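Local atomic coordinates of nicotinate-nucleotide diphosphorylase (Carboxylating) (Streptococcus pyogenes GA06023, PDB entry 5HUO), a protein that catalyses the decarboxylating transfer of a phosphoribosyl group from 5-phospho-alpha-D-ribose 1-diphosphate to quinolinate, giving nicotinate ribonucleotide for NAD+ synthesis. Residues Thr31-Phe36 with Leu82-Arg87; Ala76-Gly81 with Ile142-Ala147; Thr96-His101 with Glu117-Val122. One frame throughout, in Å; residues are numbered along the deposited sequence.

All three contacts draw on the N-terminal domain. Helix 82-92 takes part in contact 1, follows directly on 76-81 of contact 2 and packs against contact 3. Contact 1 lays the start of the modelled chain on its first turns. Contact 2 holds 76-81 against the long helix 122-153, and contact 3 pairs strand 95-98 with strand 114-119. Contacts 1 and 2 alternate along the sequence, while contact 3 is nested in the loop that contact 2 closes. The centre of contact 1 is about 16 Å from those of the others; the centres of contacts 2 and 3 are about 22 Å apart. Contact 2 thus ties to the long helix the domain on which contacts 1 and 3 lie.

Contact 1. Residues Thr31-Phe36 with Leu82-Arg87; sequences TDLTPF and LTVFQR
Leu33 and Val84 come together with their CA atoms 7.4 Å apart, and Pro35 and Arg87 with theirs at 7.8 Å, as the extended chain of 31-34 runs along the first turns of helix 82-92 and enters helix 35-49. Asp32 and Thr83 reach for each other from opposite directions. With chi1 at 71°, Thr83 OG1 lies between its own backbone N and carbonyl carbon and donates to Asp32 OD1 over 3.1 Å, arriving from above the carboxylate plane. Asp32 OD1 also accepts from Leu33 N on its anti side at 2.8 Å, so two donors grip one carboxylate atom. Helix 82-92 belongs to the N-terminal domain of the quinolinate phosphoribosyltransferase fold; helix 35-49, with Thr34 at its N-cap position, packs against it. Next along the chain, Leu33 CD1 meets Val84 CG2 at 4.2 Å, the two side chains crossing at a slant. Pro35 lies over one face of the Arg87 guanidinium, with its CB 4.0 Å from Arg87 NE. A bend at chi2 (61°) shapes the arginine chain, whose NH1 makes a salt bridge to Asp39 in helix 35-49. At the subunit interface, Asp32 O accepts a hydrogen bond from Arg123 of a second subunit.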
ATOM      1  N   THR A  31      18.146  21.922  -5.501  1.00130.39           N
ATOM      2  CA  THR A  31      18.140  20.605  -6.205  1.00131.52           C
ATOM      3  C   THR A  31      16.708  20.078  -6.362  1.00123.96           C
ATOM      4  O   THR A  31      15.982  19.913  -5.377  1.00120.35           O
ATOM      5  CB  THR A  31      18.992  19.545  -5.461  1.00136.72           C
ATOM      6  OG1 THR A  31      20.386  19.848  -5.612  1.00141.39           O
ATOM      7  CG2 THR A  31      18.735  18.114  -6.022  1.00140.23           C
ATOM      8  N   ASP A  32      16.341  19.725  -7.584  1.00118.65           N
ATOM      9  CA  ASP A  32      14.937  19.467  -7.896  1.00115.21           C
ATOM     10  C   ASP A  32      14.372  18.186  -7.280  1.00111.98           C
ATOM     11  O   ASP A  32      15.122  17.295  -6.915  1.00118.43           O
ATOM     12  CB  ASP A  32      14.736  19.407  -9.401  1.00116.60           C
ATOM     13  CG  ASP A  32      13.441  20.052  -9.833  1.00116.10           C
ATOM     14  OD1 ASP A  32      12.439  20.097  -9.035  1.00112.11           O
ATOM     15  OD2 ASP A  32      13.435  20.516 -10.979  1.00117.37           O
ATOM     16  N   LEU A  33      13.064  18.103  -7.160  1.00105.71           N
ATOM     17  CA  LEU A  33      12.416  16.904  -6.642  1.00102.15           C
ATOM     18  C   LEU A  33      12.310  15.829  -7.722  1.00102.92           C
ATOM     19  O   LEU A  33      11.989  16.145  -8.852  1.00105.96           O
ATOM     20  CB  LEU A  33      11.014  17.231  -6.105  1.00 99.13           C
ATOM     21  CG  LEU A  33      10.957  18.067  -4.837  1.00 97.53           C
ATOM     22  CD1 LEU A  33       9.522  18.320  -4.439  1.00 96.00           C
ATOM     23  CD2 LEU A  33      11.716  17.403  -3.701  1.00 97.90           C
ATOM     24  N   THR A  34      12.578  14.575  -7.351  1.00102.04           N
ATOM     25  CA  THR A  34      12.640  13.422  -8.270  1.00102.81           C
ATOM     26  C   THR A  34      11.375  12.587  -8.322  1.00101.62           C
ATOM     27  O   THR A  34      10.601  12.602  -7.400  1.00100.16           O
ATOM     28  CB  THR A  34      13.821  12.482  -7.932  1.00105.51           C
ATOM     29  OG1 THR A  34      13.588  11.804  -6.702  1.00105.19           O
ATOM     30  CG2 THR A  34      15.093  13.233  -7.780  1.00107.68           C
ATOM     31  N   PRO A  35      11.143  11.831  -9.398  1.00103.34           N
ATOM     32  CA  PRO A  35       9.866  11.055  -9.401  1.00103.11           C
ATOM     33  C   PRO A  35       9.768  10.042  -8.289  1.00103.35           C
ATOM     34  O   PRO A  35       8.713   9.818  -7.729  1.00102.42           O
ATOM     35  CB  PRO A  35       9.914  10.325 -10.729  1.00105.66           C
ATOM     36  CG  PRO A  35      10.647  11.267 -11.598  1.00106.35           C
ATOM     37  CD  PRO A  35      11.751  11.805 -10.750  1.00105.66           C
ATOM     38  N   PHE A  36      10.878   9.425  -7.965  1.00104.94           N
ATOM     39  CA  PHE A  36      10.895   8.529  -6.835  1.00105.58           C
ATOM     40  C   PHE A  36      10.318   9.159  -5.558  1.00103.39           C
ATOM     41  O   PHE A  36       9.625   8.512  -4.759  1.00103.75           O
ATOM     42  CB  PHE A  36      12.307   8.107  -6.529  1.00107.30           C
ATOM     43  CG  PHE A  36      12.402   7.412  -5.217  1.00107.93           C
ATOM     44  CD1 PHE A  36      12.025   6.082  -5.121  1.00110.37           C
ATOM     45  CD2 PHE A  36      12.822   8.115  -4.058  1.00106.45           C
ATOM     46  CE1 PHE A  36      12.086   5.444  -3.897  1.00111.46           C
ATOM     47  CE2 PHE A  36      12.890   7.496  -2.843  1.00107.43           C
ATOM     48  CZ  PHE A  36      12.493   6.150  -2.753  1.00109.97           C
ATOM     49  N   LEU A  82       7.502  23.631 -10.360  1.00 88.57           N
ATOM     50  CA  LEU A  82       7.228  23.500 -11.811  1.00 89.04           C
ATOM     51  C   LEU A  82       7.327  22.035 -12.323  1.00 89.57           C
ATOM     52  O   LEU A  82       6.495  21.608 -13.073  1.00 89.94           O
ATOM     53  CB  LEU A  82       8.201  24.348 -12.608  1.00 89.32           C
ATOM     54  CG  LEU A  82       7.885  24.428 -14.104  1.00 89.88           C
ATOM     55  CD1 LEU A  82       6.598  25.227 -14.333  1.00 89.74           C
ATOM     56  CD2 LEU A  82       9.017  25.092 -14.863  1.00 90.34           C
ATOM     57  N   THR A  83       8.343  21.289 -11.885  1.00 89.72           N
ATOM     58  CA  THR A  83       8.485  19.935 -12.348  1.00 90.37           C
ATOM     59  C   THR A  83       7.461  19.062 -11.633  1.00 90.35           C
ATOM     60  O   THR A  83       7.080  17.995 -12.173  1.00 91.03           O
ATOM     61  CB  THR A  83       9.891  19.333 -12.202  1.00 90.75           C
ATOM     62  OG1 THR A  83      10.152  19.105 -10.860  1.00 90.39           O
ATOM     63  CG2 THR A  83      10.927  20.220 -12.706  1.00 90.85           C
ATOM     64  N   VAL A  84       7.021  19.486 -10.452  1.00 89.74           N
ATOM     65  CA  VAL A  84       5.933  18.771  -9.788  1.00 89.82           C
ATOM     66  C   VAL A  84       4.634  18.896 -10.574  1.00 90.06           C
ATOM     67  O   VAL A  84       3.942  17.953 -10.869  1.00 90.69           O
ATOM     68  CB  VAL A  84       5.655  19.319  -8.408  1.00 89.20           C
ATOM     69  CG1 VAL A  84       4.504  18.592  -7.783  1.00 89.43           C
ATOM     70  CG2 VAL A  84       6.845  19.143  -7.519  1.00 89.08           C
ATOM     71  N   PHE A  85       4.358  20.133 -10.940  1.00 89.67           N
ATOM     72  CA  PHE A  85       3.233  20.490 -11.857  1.00 89.96           C
ATOM     73  C   PHE A  85       3.228  19.617 -13.111  1.00 90.83           C
ATOM     74  O   PHE A  85       2.234  18.993 -13.446  1.00 91.42           O
ATOM     75  CB  PHE A  85       3.333  21.963 -12.265  1.00 89.59           C
ATOM     76  CG  PHE A  85       2.379  22.362 -13.335  1.00 90.00           C
ATOM     77  CD1 PHE A  85       1.121  22.805 -13.018  1.00 89.95           C
ATOM     78  CD2 PHE A  85       2.748  22.316 -14.656  1.00 90.55           C
ATOM     79  CE1 PHE A  85       0.234  23.164 -14.026  1.00 90.45           C
ATOM     80  CE2 PHE A  85       1.900  22.722 -15.656  1.00 91.02           C
ATOM     81  CZ  PHE A  85       0.634  23.131 -15.355  1.00 90.98           C
ATOM     82  N   GLN A  86       4.386  19.543 -13.725  1.00 91.02           N
ATOM     83  CA  GLN A  86       4.536  18.759 -14.950  1.00 91.95           C
ATOM     84  C   GLN A  86       4.240  17.267 -14.736  1.00 92.68           C
ATOM     85  O   GLN A  86       3.648  16.593 -15.579  1.00 93.59           O
ATOM     86  CB  GLN A  86       5.951  18.917 -15.543  1.00 92.13           C
ATOM     87  CG  GLN A  86       6.182  20.310 -16.061  1.00 91.80           C
ATOM     88  CD  GLN A  86       7.525  20.505 -16.720  1.00 92.17           C
ATOM     89  OE1 GLN A  86       8.360  21.260 -16.216  1.00 91.71           O
ATOM     90  NE2 GLN A  86       7.758  19.832 -17.825  1.00 93.11           N
ATOM     91  N   ARG A  87       4.737  16.765 -13.614  1.00 92.38           N
ATOM     92  CA  ARG A  87       4.707  15.314 -13.334  1.00 93.19           C
ATOM     93  C   ARG A  87       3.290  14.805 -13.156  1.00 93.64           C
ATOM     94  O   ARG A  87       2.975  13.700 -13.502  1.00 94.70           O
ATOM     95  CB  ARG A  87       5.576  14.996 -12.105  1.00 92.79           C
ATOM     96  CG  ARG A  87       5.704  13.518 -11.832  1.00 93.72           C
ATOM     97  CD  ARG A  87       6.346  12.768 -12.968  1.00 94.78           C
ATOM     98  NE  ARG A  87       6.541  11.381 -12.642  1.00 95.78           N
ATOM     99  CZ  ARG A  87       6.611  10.383 -13.523  1.00 97.10           C
ATOM    100  NH1 ARG A  87       6.728   9.137 -13.121  1.00 98.10           N
ATOM    101  NH2 ARG A  87       6.558  10.584 -14.798  1.00 97.59           N
TER

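Contact 2. Residues Ala76-Gly81 with Ile142-Ala147; sequences AGVLAG and IASMTA
Ser144 turns its hydroxyl beside its own backbone N, chi1 -68°, which brings OG in front of the amide of Val78. Val78, with chi1 -175°, spreads its two methyls along the helix, CG1 on the Ala143 side and CG2 on the Ala147 side. Val78 N donates to Ser144 OG over 2.7 Å, almost straight at 174°. Because the hydroxyl is also bonded to the carbonyl of Ser140, one turn earlier, Ser144 links a strand amide to a helix carbonyl. Here the short strand 77-78, which pairs antiparallel with 108-109, is pressed against helix 122-153, the long helix that connects the N-terminal domain with the C-terminal one. The CA atoms of Val78 and Ser144 are only 4.6 Å apart, a closeness made possible by small groups: Gly77 has its bare CA next to Ser144 OG, and Ala143 and Ala147 present only methyl groups to the strand. Val78 CG2 touches Ala147 CB at 3.7 Å, while Val78 CG1 stands 4.2 Å from Ala143 CB. Ala80 then brings its methyl onto that of Ala143, CB to CB, at 3.6 Å. Ala80 O is held by Ser140 OG, and Gly81, at the N-cap position of helix 82-92, gives its N-H to Asp105.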
ATOM      1  N   ALA A  76       2.398  38.203  -8.590  1.00 91.21           N
ATOM      2  CA  ALA A  76       3.828  38.339  -8.494  1.00 91.35           C
ATOM      3  C   ALA A  76       4.399  37.583  -7.307  1.00 90.80           C
ATOM      4  O   ALA A  76       3.804  37.565  -6.227  1.00 90.67           O
ATOM      5  CB  ALA A  76       4.217  39.787  -8.401  1.00 92.37           C
ATOM      6  N   GLY A  77       5.535  36.922  -7.538  1.00 90.57           N
ATOM      7  CA  GLY A  77       6.191  36.170  -6.517  1.00 90.15           C
ATOM      8  C   GLY A  77       7.305  35.309  -7.056  1.00 89.94           C
ATOM      9  O   GLY A  77       7.938  35.649  -8.050  1.00 90.38           O
ATOM     10  N   VAL A  78       7.524  34.177  -6.400  1.00 89.39           N
ATOM     11  CA  VAL A  78       8.565  33.246  -6.797  1.00 89.25           C
ATOM     12  C   VAL A  78       8.010  31.909  -7.234  1.00 88.68           C
ATOM     13  O   VAL A  78       7.130  31.389  -6.621  1.00 88.29           O
ATOM     14  CB  VAL A  78       9.550  33.025  -5.655  1.00 89.33           C
ATOM     15  CG1 VAL A  78      10.717  32.163  -6.083  1.00 89.38           C
ATOM     16  CG2 VAL A  78      10.072  34.359  -5.196  1.00 90.08           C
ATOM     17  N   LEU A  79       8.574  31.373  -8.307  1.00 88.80           N
ATOM     18  CA  LEU A  79       8.094  30.111  -8.922  1.00 88.49           C
ATOM     19  C   LEU A  79       8.715  28.929  -8.255  1.00 88.25           C
ATOM     20  O   LEU A  79       9.937  28.814  -8.168  1.00 88.52           O
ATOM     21  CB  LEU A  79       8.397  30.042 -10.416  1.00 88.88           C
ATOM     22  CG  LEU A  79       8.113  28.735 -11.169  1.00 88.81           C
ATOM     23  CD1 LEU A  79       6.622  28.462 -11.295  1.00 88.60           C
ATOM     24  CD2 LEU A  79       8.756  28.757 -12.565  1.00 89.40           C
ATOM     25  N   ALA A  80       7.862  28.032  -7.773  1.00 87.89           N
ATOM     26  CA  ALA A  80       8.330  26.749  -7.153  1.00 87.77           C
ATOM     27  C   ALA A  80       7.358  25.645  -7.450  1.00 87.67           C
ATOM     28  O   ALA A  80       6.144  25.841  -7.357  1.00 87.55           O
ATOM     29  CB  ALA A  80       8.524  26.898  -5.637  1.00 87.62           C
ATOM     30  N   GLY A  81       7.911  24.477  -7.735  1.00 87.88           N
ATOM     31  CA  GLY A  81       7.105  23.285  -8.018  1.00 88.00           C
ATOM     32  C   GLY A  81       6.761  23.042  -9.478  1.00 88.37           C
ATOM     33  O   GLY A  81       5.864  22.310  -9.798  1.00 88.58           O
ATOM     34  N   ILE A 142       4.673  29.273  -0.834  1.00 87.59           N
ATOM     35  CA  ILE A 142       5.692  29.121   0.209  1.00 87.74           C
ATOM     36  C   ILE A 142       7.001  29.764  -0.209  1.00 87.94           C
ATOM     37  O   ILE A 142       7.657  30.462   0.581  1.00 88.35           O
ATOM     38  CB  ILE A 142       5.895  27.641   0.560  1.00 87.57           C
ATOM     39  CG1 ILE A 142       4.672  27.148   1.336  1.00 87.63           C
ATOM     40  CG2 ILE A 142       7.151  27.428   1.393  1.00 87.79           C
ATOM     41  CD1 ILE A 142       4.625  25.632   1.493  1.00 87.60           C
ATOM     42  N   ALA A 143       7.402  29.502  -1.443  1.00 87.80           N
ATOM     43  CA  ALA A 143       8.694  30.058  -1.959  1.00 88.12           C
ATOM     44  C   ALA A 143       8.658  31.585  -1.913  1.00 88.58           C
ATOM     45  O   ALA A 143       9.572  32.231  -1.404  1.00 89.10           O
ATOM     46  CB  ALA A 143       8.972  29.575  -3.338  1.00 88.01           C
ATOM     47  N   SER A 144       7.544  32.120  -2.378  1.00 88.52           N
ATOM     48  CA  SER A 144       7.286  33.562  -2.390  1.00 89.06           C
ATOM     49  C   SER A 144       7.423  34.141  -0.975  1.00 89.50           C
ATOM     50  O   SER A 144       8.100  35.155  -0.723  1.00 90.21           O
ATOM     51  CB  SER A 144       5.919  33.845  -2.942  1.00 88.94           C
ATOM     52  OG  SER A 144       5.828  33.545  -4.337  1.00 88.75           O
ATOM     53  N   MET A 145       6.750  33.493  -0.046  1.00 89.22           N
ATOM     54  CA  MET A 145       6.737  33.989   1.333  1.00 89.72           C
ATOM     55  C   MET A 145       8.138  33.930   1.960  1.00 90.10           C
ATOM     56  O   MET A 145       8.544  34.857   2.652  1.00 90.87           O
ATOM     57  CB  MET A 145       5.729  33.225   2.182  1.00 89.44           C
ATOM     58  CG  MET A 145       5.462  33.898   3.509  1.00 90.10           C
ATOM     59  SD  MET A 145       4.313  32.860   4.395  1.00 89.85           S
ATOM     60  CE  MET A 145       4.230  33.710   6.000  1.00 90.83           C
ATOM     61  N   THR A 146       8.825  32.820   1.727  1.00 89.68           N
ATOM     62  CA  THR A 146      10.211  32.649   2.186  1.00 90.08           C
ATOM     63  C   THR A 146      11.112  33.767   1.629  1.00 90.78           C
ATOM     64  O   THR A 146      11.800  34.459   2.370  1.00 91.60           O
ATOM     65  CB  THR A 146      10.770  31.299   1.758  1.00 89.59           C
ATOM     66  OG1 THR A 146       9.976  30.267   2.337  1.00 89.14           O
ATOM     67  CG2 THR A 146      12.213  31.145   2.217  1.00 90.14           C
ATOM     68  N   ALA A 147      10.998  33.995   0.330  1.00 90.60           N
ATOM     69  CA  ALA A 147      11.700  35.091  -0.340  1.00 91.36           C
ATOM     70  C   ALA A 147      11.409  36.433   0.273  1.00 92.19           C
ATOM     71  O   ALA A 147      12.312  37.240   0.470  1.00 93.18           O
ATOM     72  CB  ALA A 147      11.373  35.139  -1.809  1.00 91.08           C
TER

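Contact 3. Residues Thr96-His101 with Glu117-Val122; sequences TFQNPH and EIIGSV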
ATOM      1  N   THR A  96       3.420  16.545 -23.396  1.00109.56           N
ATOM      2  CA  THR A  96       4.694  17.262 -23.607  1.00108.98           C
ATOM      3  C   THR A  96       4.569  18.718 -23.238  1.00106.10           C
ATOM      4  O   THR A  96       3.456  19.224 -23.089  1.00106.52           O
ATOM      5  CB  THR A  96       5.172  17.149 -25.053  1.00110.74           C
ATOM      6  OG1 THR A  96       4.159  17.645 -25.932  1.00111.47           O
ATOM      7  CG2 THR A  96       5.460  15.700 -25.380  1.00112.19           C
ATOM      8  N   PHE A  97       5.705  19.380 -23.101  1.00103.25           N
ATOM      9  CA  PHE A  97       5.691  20.762 -22.661  1.00101.04           C
ATOM     10  C   PHE A  97       6.557  21.622 -23.499  1.00100.73           C
ATOM     11  O   PHE A  97       7.483  21.171 -24.093  1.00101.93           O
ATOM     12  CB  PHE A  97       6.161  20.862 -21.229  1.00 99.57           C
ATOM     13  CG  PHE A  97       5.350  20.040 -20.274  1.00 98.32           C
ATOM     14  CD1 PHE A  97       4.251  20.574 -19.659  1.00 97.39           C
ATOM     15  CD2 PHE A  97       5.673  18.736 -20.015  1.00 97.79           C
ATOM     16  CE1 PHE A  97       3.487  19.803 -18.779  1.00 96.51           C
ATOM     17  CE2 PHE A  97       4.913  17.986 -19.133  1.00 97.25           C
ATOM     18  CZ  PHE A  97       3.822  18.510 -18.528  1.00 96.05           C
ATOM     19  N   GLN A  98       6.226  22.882 -23.544  1.00 99.85           N
ATOM     20  CA  GLN A  98       7.058  23.876 -24.173  1.00 99.95           C
ATOM     21  C   GLN A  98       7.269  24.973 -23.150  1.00 98.23           C
ATOM     22  O   GLN A  98       6.318  25.401 -22.489  1.00 97.24           O
ATOM     23  CB  GLN A  98       6.393  24.425 -25.400  1.00101.39           C
ATOM     24  CG  GLN A  98       6.637  23.610 -26.655  1.00104.02           C
ATOM     25  CD  GLN A  98       5.698  23.993 -27.811  1.00105.97           C
ATOM     26  OE1 GLN A  98       4.941  24.968 -27.748  1.00107.18           O
ATOM     27  NE2 GLN A  98       5.775  23.246 -28.872  1.00108.04           N
ATOM     28  N   ASN A  99       8.499  25.462 -23.054  1.00 96.88           N
ATOM     29  CA  ASN A  99       8.843  26.493 -22.088  1.00 94.83           C
ATOM     30  C   ASN A  99       9.554  27.638 -22.824  1.00 95.24           C
ATOM     31  O   ASN A  99      10.773  27.779 -22.728  1.00 95.68           O
ATOM     32  CB  ASN A  99       9.730  25.911 -20.976  1.00 94.00           C
ATOM     33  CG  ASN A  99       9.842  26.817 -19.768  1.00 93.17           C
ATOM     34  OD1 ASN A  99       9.536  28.036 -19.801  1.00 93.91           O
ATOM     35  ND2 ASN A  99      10.311  26.259 -18.709  1.00 92.64           N
ATOM     36  N   PRO A 100       8.794  28.484 -23.518  1.00 95.61           N
ATOM     37  CA  PRO A 100       9.297  29.597 -24.303  1.00 96.44           C
ATOM     38  C   PRO A 100      10.274  30.488 -23.606  1.00 96.30           C
ATOM     39  O   PRO A 100      11.230  30.920 -24.243  1.00 98.14           O
ATOM     40  CB  PRO A 100       8.040  30.421 -24.586  1.00 96.45           C
ATOM     41  CG  PRO A 100       6.936  29.446 -24.573  1.00 96.13           C
ATOM     42  CD  PRO A 100       7.316  28.505 -23.464  1.00 95.27           C
ATOM     43  N   HIS A 101      10.068  30.765 -22.335  1.00 95.33           N
ATOM     44  CA  HIS A 101      10.930  31.698 -21.600  1.00 95.32           C
ATOM     45  C   HIS A 101      11.946  31.029 -20.656  1.00 94.90           C
ATOM     46  O   HIS A 101      12.605  31.701 -19.866  1.00 94.84           O
ATOM     47  CB  HIS A 101      10.081  32.663 -20.814  1.00 94.76           C
ATOM     48  CG  HIS A 101       9.263  33.537 -21.660  1.00 95.34           C
ATOM     49  ND1 HIS A 101       9.789  34.287 -22.665  1.00 96.49           N
ATOM     50  CD2 HIS A 101       7.946  33.785 -21.657  1.00 95.06           C
ATOM     51  CE1 HIS A 101       8.836  34.968 -23.257  1.00 96.87           C
ATOM     52  NE2 HIS A 101       7.702  34.670 -22.678  1.00 96.03           N
ATOM     53  N   GLU A 117       3.643  25.973 -21.719  1.00 93.99           N
ATOM     54  CA  GLU A 117       2.620  25.463 -22.573  1.00 96.44           C
ATOM     55  C   GLU A 117       2.586  23.992 -22.395  1.00 96.07           C
ATOM     56  O   GLU A 117       3.597  23.335 -22.342  1.00 95.70           O
ATOM     57  CB  GLU A 117       2.890  25.832 -24.004  1.00100.66           C
ATOM     58  CG  GLU A 117       2.488  27.270 -24.319  1.00103.91           C
ATOM     59  CD  GLU A 117       3.103  27.818 -25.615  1.00108.83           C
ATOM     60  OE1 GLU A 117       4.184  27.362 -26.048  1.00108.55           O
ATOM     61  OE2 GLU A 117       2.488  28.771 -26.164  1.00115.09           O
ATOM     62  N   ILE A 118       1.384  23.490 -22.237  1.00 96.90           N
ATOM     63  CA  ILE A 118       1.146  22.066 -22.044  1.00 98.48           C
ATOM     64  C   ILE A 118       0.428  21.454 -23.268  1.00100.79           C
ATOM     65  O   ILE A 118      -0.654  21.901 -23.637  1.00100.67           O
ATOM     66  CB  ILE A 118       0.283  21.787 -20.803  1.00 98.01           C
ATOM     67  CG1 ILE A 118       0.894  22.375 -19.573  1.00 96.23           C
ATOM     68  CG2 ILE A 118       0.136  20.272 -20.576  1.00 99.41           C
ATOM     69  CD1 ILE A 118       0.371  23.746 -19.229  1.00 96.34           C
ATOM     70  N   ILE A 119       1.029  20.415 -23.859  1.00102.88           N
ATOM     71  CA  ILE A 119       0.510  19.796 -25.096  1.00106.17           C
ATOM     72  C   ILE A 119       0.180  18.329 -24.921  1.00106.60           C
ATOM     73  O   ILE A 119       0.997  17.551 -24.515  1.00106.18           O
ATOM     74  CB  ILE A 119       1.485  19.882 -26.265  1.00108.16           C
ATOM     75  CG1 ILE A 119       1.655  21.308 -26.713  1.00109.95           C
ATOM     76  CG2 ILE A 119       0.975  19.100 -27.443  1.00110.31           C
ATOM     77  CD1 ILE A 119       2.857  21.963 -26.063  1.00110.68           C
ATOM     78  N   GLY A 120      -1.046  17.996 -25.252  1.00107.70           N
ATOM     79  CA  GLY A 120      -1.521  16.633 -25.161  1.00109.28           C
ATOM     80  C   GLY A 120      -3.007  16.529 -25.461  1.00111.43           C
ATOM     81  O   GLY A 120      -3.662  17.491 -25.856  1.00112.24           O
ATOM     82  N   SER A 121      -3.585  15.385 -25.147  1.00113.45           N
ATOM     83  CA  SER A 121      -5.004  15.201 -25.417  1.00115.48           C
ATOM     84  C   SER A 121      -5.835  16.054 -24.456  1.00114.10           C
ATOM     85  O   SER A 121      -5.485  16.246 -23.297  1.00111.53           O
ATOM     86  CB  SER A 121      -5.445  13.751 -25.319  1.00117.38           C
ATOM     87  OG  SER A 121      -5.429  13.345 -23.988  1.00117.68           O
ATOM     88  N   VAL A 122      -6.950  16.557 -24.958  1.00115.63           N
ATOM     89  CA  VAL A 122      -7.805  17.440 -24.178  1.00115.51           C
ATOM     90  C   VAL A 122      -8.217  16.838 -22.832  1.00115.08           C
ATOM     91  O   VAL A 122      -8.246  17.500 -21.798  1.00113.94           O
ATOM     92  CB  VAL A 122      -9.078  17.796 -24.943  1.00118.35           C
ATOM     93  CG1 VAL A 122     -10.035  18.563 -24.047  1.00119.26           C
ATOM     94  CG2 VAL A 122      -8.749  18.652 -26.119  1.00118.91           C
TER
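Thr96, Phe97 and Gln98 pair with Ile119, Ile118 and Glu117 as antiparallel strands, whose segment axes approach to 4.7 Å with their directions 153° apart. Thr96 and Ile119 form one hydrogen-bonded pair, Thr96 N to Ile119 O at 2.9 Å and Ile119 N to Thr96 O at 2.8 Å. Gln98 and Glu117 form the other, with matching bonds in both directions. Between them lies the non-hydrogen-bonded pair of Phe97 and Ile118, where Phe97 CA comes 3.3 Å from Glu117 O in a CA-H...O contact. Phe97 and Ile118 stand side by side, pointing the same way off one face of the sheet. A chi1 of -57° sets the Phe97 ring beside its backbone N, and Ile118 CG1 meets it at the edge, close to the ring plane, 3.7 Å from Phe97 CE1. On the other face, Thr96, Gln98, Glu117 and Ile119 form a more exposed patch. The hydroxyl of Thr96 adds a weak bond to Ile119 O. Ile119 CD1 packs against Gln98 CD at 3.9 Å. Pro100 adds to the patch, its CG 3.8 Å from Glu117 OE1, while the other carboxylate oxygen makes a long, weak ion pair with Lys68. Strand 95-98 is one of the two edge strands of this four-stranded antiparallel sheet within the chain; 114-119 is next, flanked on its far side by 66-73. Helix 82-92 covers the face bearing Phe97 and Ile118, Phe97 packing on Gln86, Phe89 and Thr90, and Ile118 on Phe85. Beyond Ile119 the chain turns a corner at Gly120 and enters helix 122-153, with Ser121 at its N-cap position.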